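Local coordinates for protein ancestral D-type dye decolorizing peroxidase (Geotrichum candidum, PDB 7ANV) that probably uses a heme cofactor and hydrogen peroxide to oxidise dyes and other organic substrates, as fungal dye-decolorizing peroxidases do, at residues A[202-207]-A[364-369]; A[296-301]-A[310-315]; A[317-322]-A[347-352]. One frame throughout, in Å; residues are numbered along the deposited sequence.

Contact 1: residues A[202-207]-A[364-369]; sequences SQPAVK and RIIRRG. With HEM (protoporphyrin IX containing Fe), chain B; OXY (oxygen molecule), chain K.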
loop_
_atom_site.group_PDB
_atom_site.type_symbol
_atom_site.label_atom_id
_atom_site.label_comp_id
_atom_site.label_asym_id
_atom_site.label_seq_id
_atom_site.Cartn_x
_atom_site.Cartn_y
_atom_site.Cartn_z
ATOM N N SER A 202 0.267 -2.400 -11.034
ATOM C CA SER A 202 0.348 -3.860 -10.819
ATOM C C SER A 202 -0.471 -4.242 -9.593
ATOM O O SER A 202 -0.042 -3.943 -8.459
ATOM C CB SER A 202 1.769 -4.330 -10.697
ATOM O OG SER A 202 1.795 -5.758 -10.606
ATOM N N GLN A 203 -1.525 -5.013 -9.819
ATOM C CA GLN A 203 -2.355 -5.573 -8.729
ATOM C C GLN A 203 -2.562 -7.026 -9.092
ATOM O O GLN A 203 -2.604 -7.354 -10.272
ATOM C CB GLN A 203 -3.726 -4.927 -8.673
ATOM C CG GLN A 203 -3.695 -3.409 -8.488
ATOM C CD GLN A 203 -3.589 -2.908 -7.073
ATOM O OE1 GLN A 203 -3.162 -3.617 -6.169
ATOM N NE2 GLN A 203 -4.126 -1.704 -6.891
ATOM N N PRO A 204 -2.790 -7.898 -8.105
ATOM C CA PRO A 204 -3.102 -9.295 -8.410
ATOM C C PRO A 204 -4.480 -9.335 -9.068
ATOM O O PRO A 204 -5.403 -8.565 -8.730
ATOM C CB PRO A 204 -3.034 -9.949 -7.024
ATOM C CG PRO A 204 -3.437 -8.825 -6.085
ATOM C CD PRO A 204 -2.770 -7.599 -6.671
ATOM N N ALA A 205 -4.644 -10.252 -10.014
ATOM C CA ALA A 205 -5.962 -10.497 -10.626
ATOM C C ALA A 205 -6.696 -11.489 -9.738
ATOM O O ALA A 205 -6.327 -12.660 -9.689
ATOM C CB ALA A 205 -5.784 -11.029 -12.042
ATOM N N VAL A 206 -7.773 -11.080 -9.118
ATOM C CA VAL A 206 -8.562 -11.982 -8.242
ATOM C C VAL A 206 -9.468 -12.881 -9.091
ATOM O O VAL A 206 -10.404 -12.398 -9.772
ATOM C CB VAL A 206 -9.357 -11.157 -7.205
ATOM C CG1 VAL A 206 -10.197 -12.045 -6.303
ATOM C CG2 VAL A 206 -8.430 -10.301 -6.371
ATOM N N LYS A 207 -9.251 -14.185 -9.005
ATOM C CA LYS A 207 -10.074 -15.156 -9.734
ATOM C C LYS A 207 -11.540 -14.980 -9.342
ATOM O O LYS A 207 -11.850 -14.905 -8.146
ATOM C CB LYS A 207 -9.603 -16.587 -9.472
ATOM C CG LYS A 207 -8.279 -16.902 -10.119
ATOM C CD LYS A 207 -7.866 -18.301 -9.830
ATOM C CE LYS A 207 -6.513 -18.636 -10.382
ATOM N NZ LYS A 207 -6.184 -20.034 -10.020
ATOM N N ARG A 364 0.479 -11.972 -2.218
ATOM C CA ARG A 364 -0.029 -10.835 -3.008
ATOM C C ARG A 364 -0.943 -9.959 -2.146
ATOM O O ARG A 364 -1.660 -10.498 -1.288
ATOM C CB ARG A 364 -0.750 -11.325 -4.263
ATOM C CG ARG A 364 0.137 -12.150 -5.195
ATOM C CD ARG A 364 1.357 -11.390 -5.652
ATOM N NE ARG A 364 1.061 -10.164 -6.361
ATOM C CZ ARG A 364 0.737 -10.087 -7.655
ATOM N NH1 ARG A 364 0.650 -11.186 -8.396
ATOM N NH2 ARG A 364 0.437 -8.923 -8.197
ATOM N N ILE A 365 -0.877 -8.662 -2.393
ATOM C CA ILE A 365 -1.744 -7.648 -1.725
ATOM C C ILE A 365 -2.428 -6.791 -2.781
ATOM O O ILE A 365 -1.908 -6.639 -3.914
ATOM C CB ILE A 365 -0.931 -6.806 -0.733
ATOM C CG1 ILE A 365 0.166 -6.002 -1.415
ATOM C CG2 ILE A 365 -0.407 -7.715 0.378
ATOM C CD1 ILE A 365 0.866 -5.018 -0.515
ATOM N N ILE A 366 -3.579 -6.251 -2.410
ATOM C CA ILE A 366 -4.265 -5.186 -3.178
ATOM C C ILE A 366 -3.969 -3.844 -2.517
ATOM O O ILE A 366 -4.201 -3.719 -1.302
ATOM C CB ILE A 366 -5.770 -5.489 -3.234
ATOM C CG1 ILE A 366 -6.011 -6.631 -4.206
ATOM C CG2 ILE A 366 -6.561 -4.248 -3.601
ATOM C CD1 ILE A 366 -7.453 -7.015 -4.308
ATOM N N ARG A 367 -3.468 -2.900 -3.280
ATOM C CA ARG A 367 -3.055 -1.574 -2.778
ATOM C C ARG A 367 -4.115 -0.528 -3.140
ATOM O O ARG A 367 -4.592 -0.529 -4.282
ATOM C CB ARG A 367 -1.695 -1.150 -3.332
ATOM C CG ARG A 367 -0.589 -2.084 -2.840
ATOM C CD ARG A 367 0.757 -1.865 -3.484
ATOM N NE ARG A 367 0.640 -2.073 -4.916
ATOM C CZ ARG A 367 0.878 -1.192 -5.859
ATOM N NH1 ARG A 367 1.309 0.030 -5.585
ATOM N NH2 ARG A 367 0.670 -1.525 -7.116
ATOM N N ARG A 368 -4.501 0.290 -2.160
ATOM C CA ARG A 368 -5.563 1.302 -2.375
ATOM C C ARG A 368 -5.168 2.614 -1.717
ATOM O O ARG A 368 -6.101 3.334 -1.220
ATOM C CB ARG A 368 -6.923 0.856 -1.824
ATOM C CG ARG A 368 -7.471 -0.403 -2.460
ATOM C CD ARG A 368 -7.912 -0.260 -3.893
ATOM N NE ARG A 368 -8.520 -1.512 -4.290
ATOM C CZ ARG A 368 -8.453 -2.052 -5.482
ATOM N NH1 ARG A 368 -7.732 -1.491 -6.427
ATOM N NH2 ARG A 368 -9.012 -3.222 -5.704
ATOM N N GLY A 369 -3.885 2.919 -1.738
ATOM C CA GLY A 369 -3.415 4.117 -1.011
ATOM C C GLY A 369 -3.739 5.392 -1.778
ATOM O O GLY A 369 -4.375 5.354 -2.873
HETATM C CHA HEM B . 4.478 -0.878 -6.400
HETATM C CHB HEM B . 5.930 3.397 -4.642
HETATM C CHC HEM B . 5.267 1.701 -0.089
HETATM C CHD HEM B . 4.216 -2.660 -1.923
HETATM C C1A HEM B . 4.915 0.431 -6.299
HETATM C C2A HEM B . 5.181 1.281 -7.400
HETATM C C3A HEM B . 5.607 2.477 -6.916
HETATM C C4A HEM B . 5.577 2.383 -5.497
HETATM C CMA HEM B . 5.990 3.712 -7.715
HETATM C CAA HEM B . 5.096 0.909 -8.877
HETATM C CBA HEM B . 3.696 0.901 -9.467
HETATM C CGA HEM B . 3.119 -0.471 -9.666
HETATM O O1A HEM B . 3.758 -1.471 -10.042
HETATM O O2A HEM B . 1.952 -0.596 -9.477
HETATM C C1B HEM B . 5.866 3.289 -3.240
HETATM C C2B HEM B . 6.151 4.371 -2.348
HETATM C C3B HEM B . 5.952 3.927 -1.074
HETATM C C4B HEM B . 5.525 2.506 -1.199
HETATM C CMB HEM B . 6.598 5.755 -2.732
HETATM C CAB HEM B . 6.053 4.630 0.227
HETATM C CBB HEM B . 5.964 5.973 0.396
HETATM C C1C HEM B . 4.945 0.338 -0.181
HETATM C C2C HEM B . 4.777 -0.549 0.893
HETATM C C3C HEM B . 4.512 -1.793 0.349
HETATM C C4C HEM B . 4.506 -1.643 -1.064
HETATM C CMC HEM B . 4.878 -0.179 2.366
HETATM C CAC HEM B . 4.278 -3.090 0.988
HETATM C CBC HEM B . 4.714 -3.379 2.206
HETATM C C1D HEM B . 4.150 -2.474 -3.304
HETATM C C2D HEM B . 3.734 -3.586 -4.176
HETATM C C3D HEM B . 3.828 -3.082 -5.425
HETATM C C4D HEM B . 4.294 -1.683 -5.297
HETATM C CMD HEM B . 3.284 -5.002 -3.827
HETATM C CAD HEM B . 3.506 -3.811 -6.712
HETATM C CBD HEM B . 4.670 -4.681 -7.217
HETATM C CGD HEM B . 4.272 -5.495 -8.412
HETATM O O1D HEM B . 5.076 -5.485 -9.379
HETATM O O2D HEM B . 3.221 -6.186 -8.425
HETATM N NA HEM B . 5.154 1.123 -5.119
HETATM N NB HEM B . 5.486 2.223 -2.518
HETATM N NC HEM B . 4.825 -0.343 -1.373
HETATM N ND HEM B . 4.517 -1.367 -3.993
HETATM FE FE HEM B . 5.038 0.356 -3.304
HETATM O O1 OXY K . 2.904 0.995 -3.108
HETATM O O2 OXY K . 1.832 1.467 -2.604
HETATM O O HOH W 1 1.067 -6.441 -6.795
HETATM O O HOH W 2 0.044 -7.800 -11.067
HETATM O O HOH W 3 -0.701 -4.678 -5.510
#
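The side-chain amide of Gln203 reads the backbone of Arg367 at both ends, doing what a neighbouring strand would do at the edge of the sheet. Its OE1 accepts from Arg367 N at 3.0 Å, nearly straight at 176° and on a lone pair, while its NE2 gives to Arg367 O at 2.9 Å. A glutamine suits the place because one flat group supplies both acceptor and donor; CG lies beside the backbone N (chi1 -58°) and the chain bends at chi2, which turns the amide to strand 366-372. Next along the chain, Pro204 CG packs on Ile366 CG1 at 3.9 Å, and Pro204 CB lies over the guanidinium face of Arg364. Two waters accept from Arg364 NH2: one continues to Ser202 OG and Gln203 O, the other to a heme propionate.

Arg367 lays one guanidinium face on the porphyrin. Arg367 NH2 donates to Ser202 O at 2.9 Å and to propionate O2A at 2.8 Å, and NH1 makes a weak bond to the dioxygen atom O1 as well as a salt bridge to Asp199. Ser202 N also donates to O2A, and its OG donates to O2D of the other propionate. With its rotation fixed this way, Arg367 presents NH1 to the ligand on the iron, consistent with the distal Asp-Arg pair of the dye-decolorizing peroxidase family.

Contact 2: residues A[296-301]-A[310-315]; sequences SGAPID and ELAKDP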
loop_
_atom_site.group_PDB
_atom_site.type_symbol
_atom_site.label_atom_id
_atom_site.label_comp_id
_atom_site.label_asym_id
_atom_site.label_seq_id
_atom_site.Cartn_x
_atom_site.Cartn_y
_atom_site.Cartn_z
ATOM N N SER A 296 7.186 7.306 -15.692
ATOM C CA SER A 296 6.025 7.111 -16.591
ATOM C C SER A 296 5.189 5.875 -16.207
ATOM O O SER A 296 3.991 5.828 -16.561
ATOM C CB SER A 296 6.524 6.956 -18.000
ATOM O OG SER A 296 7.263 5.722 -18.111
ATOM N N GLY A 297 5.814 4.874 -15.615
ATOM C CA GLY A 297 5.294 3.515 -15.388
ATOM C C GLY A 297 5.894 2.455 -16.293
ATOM O O GLY A 297 5.633 1.245 -16.099
ATOM N N ALA A 298 6.700 2.826 -17.278
ATOM C CA ALA A 298 7.354 1.834 -18.153
ATOM C C ALA A 298 8.277 0.961 -17.306
ATOM O O ALA A 298 9.136 1.478 -16.605
ATOM C CB ALA A 298 8.158 2.524 -19.219
ATOM N N PRO A 299 8.115 -0.371 -17.292
ATOM C CA PRO A 299 8.951 -1.219 -16.439
ATOM C C PRO A 299 10.360 -1.385 -17.022
ATOM O O PRO A 299 10.490 -1.652 -18.219
ATOM C CB PRO A 299 8.190 -2.560 -16.445
ATOM C CG PRO A 299 7.535 -2.565 -17.771
ATOM C CD PRO A 299 7.072 -1.134 -17.980
ATOM N N ILE A 300 11.370 -1.320 -16.174
ATOM C CA ILE A 300 12.785 -1.422 -16.643
ATOM C C ILE A 300 13.103 -2.841 -17.112
ATOM O O ILE A 300 13.998 -2.966 -17.944
ATOM C CB ILE A 300 13.786 -0.917 -15.590
ATOM C CG1 ILE A 300 13.831 -1.786 -14.331
ATOM C CG2 ILE A 300 13.518 0.548 -15.274
ATOM C CD1 ILE A 300 14.762 -1.256 -13.262
ATOM N N ASP A 301 12.402 -3.870 -16.648
ATOM C CA ASP A 301 12.647 -5.240 -17.158
ATOM C C ASP A 301 12.305 -5.299 -18.644
ATOM O O ASP A 301 12.822 -6.173 -19.317
ATOM C CB ASP A 301 11.917 -6.317 -16.378
ATOM C CG ASP A 301 12.496 -7.714 -16.581
ATOM O OD1 ASP A 301 13.737 -7.831 -16.599
ATOM O OD2 ASP A 301 11.713 -8.683 -16.604
ATOM N N GLU A 310 4.888 5.177 -24.514
ATOM C CA GLU A 310 3.777 4.433 -25.183
ATOM C C GLU A 310 3.559 3.121 -24.426
ATOM O O GLU A 310 2.390 2.752 -24.164
ATOM C CB GLU A 310 4.052 4.198 -26.674
ATOM C CG GLU A 310 4.228 5.481 -27.479
ATOM C CD GLU A 310 4.816 5.364 -28.896
ATOM O OE1 GLU A 310 4.463 6.221 -29.771
ATOM O OE2 GLU A 310 5.669 4.457 -29.140
ATOM N N LEU A 311 4.643 2.444 -24.064
ATOM C CA LEU A 311 4.611 1.189 -23.270
ATOM C C LEU A 311 3.955 1.487 -21.919
ATOM O O LEU A 311 3.110 0.693 -21.478
ATOM C CB LEU A 311 6.042 0.663 -23.086
ATOM C CG LEU A 311 6.240 -0.459 -22.063
ATOM C CD1 LEU A 311 5.439 -1.673 -22.477
ATOM C CD2 LEU A 311 7.718 -0.828 -21.926
ATOM N N ALA A 312 4.381 2.567 -21.265
ATOM C CA ALA A 312 3.930 2.914 -19.901
ATOM C C ALA A 312 2.405 3.022 -19.869
ATOM O O ALA A 312 1.804 2.620 -18.861
ATOM C CB ALA A 312 4.601 4.186 -19.447
ATOM N N LYS A 313 1.775 3.515 -20.940
ATOM C CA LYS A 313 0.306 3.757 -20.917
ATOM C C LYS A 313 -0.478 2.504 -21.303
ATOM O O LYS A 313 -1.700 2.574 -21.252
ATOM C CB LYS A 313 -0.094 4.872 -21.893
ATOM C CG LYS A 313 0.446 6.241 -21.536
ATOM C CD LYS A 313 0.246 7.247 -22.644
ATOM C CE LYS A 313 0.376 8.683 -22.173
ATOM N NZ LYS A 313 1.269 9.453 -23.079
ATOM N N ASP A 314 0.156 1.447 -21.794
ATOM C CA ASP A 314 -0.553 0.292 -22.389
ATOM C C ASP A 314 -0.631 -0.840 -21.367
ATOM O O ASP A 314 0.340 -1.587 -21.156
ATOM C CB ASP A 314 0.113 -0.185 -23.673
ATOM C CG ASP A 314 -0.712 -1.240 -24.379
ATOM O OD1 ASP A 314 -1.722 -1.691 -23.787
ATOM O OD2 ASP A 314 -0.292 -1.657 -25.444
ATOM N N PRO A 315 -1.815 -1.078 -20.767
ATOM C CA PRO A 315 -1.933 -2.113 -19.735
ATOM C C PRO A 315 -1.734 -3.524 -20.313
ATOM O O PRO A 315 -1.522 -4.413 -19.529
ATOM C CB PRO A 315 -3.365 -1.912 -19.198
ATOM C CG PRO A 315 -4.102 -1.301 -20.367
ATOM C CD PRO A 315 -3.099 -0.402 -21.059
#
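Ala312 pushes its methyl group into the bend of the chain at 296-298, and it has more surface buried here than any other residue of the contact. CB stands 3.3 Å from Ala298 N and 3.4 Å from Ser296 OG, and it also meets the methyl of Ala298, with 3.9 Å between Ala298 CB and Ala312 CB. The backbones come close at the same point: CA of Ala298 and CA of Ala312 are 4.0 Å apart, a separation at which small side chains on both partners fit well.

Leu311, one residue earlier on the short helix 309-312, covers the neighbouring part of the loop. Its CG is anti to the backbone N (chi1 168°), and Leu311 CD2 points at the ring of Pro299, 4.0 Å from its CD, with the methyl of Ala298 a little farther off. The rigid, puckered proline ring gives this leucine methyl a fixed apolar surface.

The bend that receives Ala312 is an ST turn: Ser296 OG accepts from Ala298 N at 3.1 Å in an almost straight bond (170°), and the same hydroxyl is bound to Asp307. The backbone N beside the alanine methyl is thus already satisfied. Gly297, at the middle of the turn, has a positive phi of 106°, which glycine adopts easily because it has no CB to meet the carbonyl oxygen of Ser296. The turn belongs to the long connection between strands 247-256 and 366-372 of the C-terminal ferredoxin-like fold. Gly297 O accepts from Arg293 NH1, while NE of that arginine is hydrogen-bonded to the heme; on the helix side, Ala312 O takes a bond from Asn318.

Contact 3: residues A[317-322]-A[347-352]; sequences RNNNFR and NPRADL. With HEM (protoporphyrin IX containing Fe), chain B.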
loop_
_atom_site.group_PDB
_atom_site.type_symbol
_atom_site.label_atom_id
_atom_site.label_comp_id
_atom_site.label_asym_id
_atom_site.label_seq_id
_atom_site.Cartn_x
_atom_site.Cartn_y
_atom_site.Cartn_z
ATOM N N ARG A 317 0.774 -4.243 -22.066
ATOM C CA ARG A 317 2.240 -4.339 -22.192
ATOM C C ARG A 317 2.978 -3.939 -20.922
ATOM O O ARG A 317 4.042 -4.512 -20.724
ATOM C CB ARG A 317 2.710 -3.481 -23.362
ATOM C CG ARG A 317 2.243 -4.053 -24.693
ATOM C CD ARG A 317 3.234 -3.607 -25.740
ATOM N NE ARG A 317 2.988 -2.219 -26.033
ATOM C CZ ARG A 317 3.928 -1.352 -26.382
ATOM N NH1 ARG A 317 5.196 -1.702 -26.419
ATOM N NH2 ARG A 317 3.583 -0.106 -26.630
ATOM N N ASN A 318 2.466 -3.023 -20.104
ATOM C CA ASN A 318 3.318 -2.391 -19.076
ATOM C C ASN A 318 3.491 -3.313 -17.864
ATOM O O ASN A 318 4.184 -2.898 -16.933
ATOM C CB ASN A 318 2.802 -1.001 -18.715
ATOM C CG ASN A 318 1.457 -1.059 -18.042
ATOM O OD1 ASN A 318 0.981 -2.144 -17.662
ATOM N ND2 ASN A 318 0.830 0.104 -17.938
ATOM N N ASN A 319 2.924 -4.522 -17.858
ATOM C CA ASN A 319 3.106 -5.451 -16.716
ATOM C C ASN A 319 3.629 -6.794 -17.227
ATOM O O ASN A 319 3.722 -7.731 -16.439
ATOM C CB ASN A 319 1.809 -5.636 -15.933
ATOM C CG ASN A 319 2.080 -5.859 -14.462
ATOM O OD1 ASN A 319 3.138 -5.502 -13.968
ATOM N ND2 ASN A 319 1.141 -6.494 -13.781
ATOM N N ASN A 320 3.958 -6.880 -18.519
ATOM C CA ASN A 320 4.263 -8.182 -19.149
ATOM C C ASN A 320 5.750 -8.496 -18.993
ATOM O O ASN A 320 6.498 -8.482 -20.018
ATOM C CB ASN A 320 3.843 -8.201 -20.605
ATOM C CG ASN A 320 3.862 -9.606 -21.156
ATOM O OD1 ASN A 320 3.913 -10.571 -20.403
ATOM N ND2 ASN A 320 3.860 -9.735 -22.462
ATOM N N PHE A 321 6.194 -8.734 -17.765
ATOM C CA PHE A 321 7.609 -9.101 -17.471
ATOM C C PHE A 321 7.604 -9.970 -16.223
ATOM O O PHE A 321 6.610 -9.915 -15.435
ATOM C CB PHE A 321 8.501 -7.873 -17.267
ATOM C CG PHE A 321 8.064 -6.981 -16.142
ATOM C CD1 PHE A 321 7.053 -6.049 -16.328
ATOM C CD2 PHE A 321 8.625 -7.090 -14.867
ATOM C CE1 PHE A 321 6.610 -5.251 -15.290
ATOM C CE2 PHE A 321 8.144 -6.315 -13.820
ATOM C CZ PHE A 321 7.159 -5.370 -14.029
ATOM N N ARG A 322 8.673 -10.745 -16.022
ATOM C CA ARG A 322 8.771 -11.587 -14.810
ATOM C C ARG A 322 10.212 -11.699 -14.290
ATOM O O ARG A 322 10.413 -12.535 -13.419
ATOM C CB ARG A 322 8.161 -12.950 -15.134
ATOM C CG ARG A 322 8.957 -13.771 -16.121
ATOM C CD ARG A 322 8.144 -15.004 -16.505
ATOM N NE ARG A 322 7.856 -15.771 -15.308
ATOM C CZ ARG A 322 8.415 -16.939 -15.003
ATOM N NH1 ARG A 322 9.298 -17.472 -15.822
ATOM N NH2 ARG A 322 8.088 -17.556 -13.868
ATOM N N ASN A 347 7.067 -7.761 -5.276
ATOM C CA ASN A 347 6.513 -8.836 -6.137
ATOM C C ASN A 347 7.671 -9.490 -6.883
ATOM O O ASN A 347 8.060 -9.017 -7.955
ATOM C CB ASN A 347 5.461 -8.292 -7.108
ATOM C CG ASN A 347 4.925 -9.404 -7.969
ATOM O OD1 ASN A 347 5.316 -10.585 -7.838
ATOM N ND2 ASN A 347 4.123 -9.030 -8.921
ATOM N N PRO A 348 8.307 -10.517 -6.283
ATOM C CA PRO A 348 9.527 -11.138 -6.837
ATOM C C PRO A 348 9.351 -11.859 -8.182
ATOM O O PRO A 348 10.381 -12.141 -8.832
ATOM C CB PRO A 348 9.958 -12.126 -5.757
ATOM C CG PRO A 348 9.385 -11.510 -4.492
ATOM C CD PRO A 348 8.031 -10.988 -4.911
ATOM N N ARG A 349 8.105 -12.079 -8.625
ATOM C CA ARG A 349 7.825 -12.729 -9.940
ATOM C C ARG A 349 8.691 -13.985 -10.046
ATOM O O ARG A 349 8.646 -14.830 -9.108
ATOM C CB ARG A 349 7.969 -11.693 -11.063
ATOM C CG ARG A 349 7.049 -10.489 -10.914
ATOM C CD ARG A 349 7.032 -9.539 -12.129
ATOM N NE ARG A 349 6.268 -8.365 -11.756
ATOM C CZ ARG A 349 5.297 -7.805 -12.448
ATOM N NH1 ARG A 349 5.032 -8.208 -13.680
ATOM N NH2 ARG A 349 4.668 -6.754 -11.930
ATOM N N ALA A 350 9.484 -14.152 -11.115
ATOM C CA ALA A 350 10.202 -15.419 -11.363
ATOM C C ALA A 350 11.301 -15.646 -10.317
ATOM O O ALA A 350 11.805 -16.743 -10.250
ATOM C CB ALA A 350 10.764 -15.470 -12.761
ATOM N N ASP A 351 11.713 -14.645 -9.538
ATOM C CA ASP A 351 12.704 -14.864 -8.456
ATOM C C ASP A 351 12.217 -15.938 -7.477
ATOM O O ASP A 351 13.087 -16.558 -6.788
ATOM C CB ASP A 351 13.030 -13.579 -7.703
ATOM C CG ASP A 351 13.783 -12.551 -8.516
ATOM O OD1 ASP A 351 14.135 -12.861 -9.661
ATOM O OD2 ASP A 351 13.959 -11.399 -8.001
ATOM N N LEU A 352 10.914 -16.160 -7.411
ATOM C CA LEU A 352 10.367 -17.226 -6.552
ATOM C C LEU A 352 9.518 -18.178 -7.378
ATOM O O LEU A 352 9.499 -19.326 -7.011
ATOM C CB LEU A 352 9.487 -16.639 -5.455
ATOM C CG LEU A 352 10.232 -15.820 -4.415
ATOM C CD1 LEU A 352 9.297 -15.404 -3.323
ATOM C CD2 LEU A 352 11.416 -16.569 -3.838
HETATM C CHA HEM B . 4.478 -0.878 -6.400
HETATM C CHB HEM B . 5.930 3.397 -4.642
HETATM C CHC HEM B . 5.267 1.701 -0.089
HETATM C CHD HEM B . 4.216 -2.660 -1.923
HETATM C C1A HEM B . 4.915 0.431 -6.299
HETATM C C2A HEM B . 5.181 1.281 -7.400
HETATM C C3A HEM B . 5.607 2.477 -6.916
HETATM C C4A HEM B . 5.577 2.383 -5.497
HETATM C CMA HEM B . 5.990 3.712 -7.715
HETATM C CAA HEM B . 5.096 0.909 -8.877
HETATM C CBA HEM B . 3.696 0.901 -9.467
HETATM C CGA HEM B . 3.119 -0.471 -9.666
HETATM O O1A HEM B . 3.758 -1.471 -10.042
HETATM O O2A HEM B . 1.952 -0.596 -9.477
HETATM C C1B HEM B . 5.866 3.289 -3.240
HETATM C C2B HEM B . 6.151 4.371 -2.348
HETATM C C3B HEM B . 5.952 3.927 -1.074
HETATM C C4B HEM B . 5.525 2.506 -1.199
HETATM C CMB HEM B . 6.598 5.755 -2.732
HETATM C CAB HEM B . 6.053 4.630 0.227
HETATM C CBB HEM B . 5.964 5.973 0.396
HETATM C C1C HEM B . 4.945 0.338 -0.181
HETATM C C2C HEM B . 4.777 -0.549 0.893
HETATM C C3C HEM B . 4.512 -1.793 0.349
HETATM C C4C HEM B . 4.506 -1.643 -1.064
HETATM C CMC HEM B . 4.878 -0.179 2.366
HETATM C CAC HEM B . 4.278 -3.090 0.988
HETATM C CBC HEM B . 4.714 -3.379 2.206
HETATM C C1D HEM B . 4.150 -2.474 -3.304
HETATM C C2D HEM B . 3.734 -3.586 -4.176
HETATM C C3D HEM B . 3.828 -3.082 -5.425
HETATM C C4D HEM B . 4.294 -1.683 -5.297
HETATM C CMD HEM B . 3.284 -5.002 -3.827
HETATM C CAD HEM B . 3.506 -3.811 -6.712
HETATM C CBD HEM B . 4.670 -4.681 -7.217
HETATM C CGD HEM B . 4.272 -5.495 -8.412
HETATM O O1D HEM B . 5.076 -5.485 -9.379
HETATM O O2D HEM B . 3.221 -6.186 -8.425
HETATM N NA HEM B . 5.154 1.123 -5.119
HETATM N NB HEM B . 5.486 2.223 -2.518
HETATM N NC HEM B . 4.825 -0.343 -1.373
HETATM N ND HEM B . 4.517 -1.367 -3.993
HETATM FE FE HEM B . 5.038 0.356 -3.304
#
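Asn319 OD1 is gripped by both terminal nitrogens of Arg349, from NH2 at 2.8 Å and weakly from NH1 at 3.3 Å, and it accepts a further weak bond from Arg293. The arginine stands two residues beyond Asn347, which opens an Asx turn just after helix 342-346: Asn347 OD1 accepts from Arg349 N at 3.3 Å. Together they form part of the heme pocket of this peroxidase.

From the turn, the side chain of Arg349 runs extended from CG to NE and carries its guanidinium between the loop 317-322 and a heme propionate. The other N-H of Arg349 NH2 goes to propionate O1D at 2.9 Å, near the guanidinium plane. NH1 turns back to Phe321 O, also at 2.9 Å, and makes a weak bond to Asn319 O. One face of the same group lies flat on the Phe321 ring, the planes 10° apart and the centres 3.8 Å apart, a stacked cation-pi pair. Arginine suits the place because its edge supplies several N-H groups while its face can still lie on an aromatic ring. Phe321 in turn has Pro299 on the side of its ring opposite Arg349, and meets Phe323 edge-to-face.

Asn347 uses the other end of its amide for the cofactor. With CG anti to the backbone N (chi1 180°), ND2 donates to O2D of the same propionate that Arg349 holds, at 3.0 Å. One residue shapes the turn and binds the carboxylate, and the positive charge of Arg349 would be expected to favour the ionised propionate. Beside this cluster, Ala350 N donates to Arg322 O at 3.0 Å, in the carbonyl plane, with an N-H...O angle of 153°.

Contacts 2 and 3 are nested in the chain between the two segments of contact 1, in series with each other. Contacts 1 and 3 lie with centres about 14 Å apart and both bind the heme: contact 1 bonds both propionates and, weakly, the dioxygen on the iron, whereas contact 3 bonds the D propionate alone. Their seam is Ser202 OG, which stands 3.3 Å from Asn319 ND2 in a weak hydrogen bond. Contact 2 adjoins contact 3, centres about 13 Å apart, where Ala312 O is 2.9 Å from Asn318 ND2. It does not touch contact 1; their nearest atoms are about 8 Å apart. Arg293 bonds Gly297, Asn318, Asn319 and the heme, tying contacts 2 and 3.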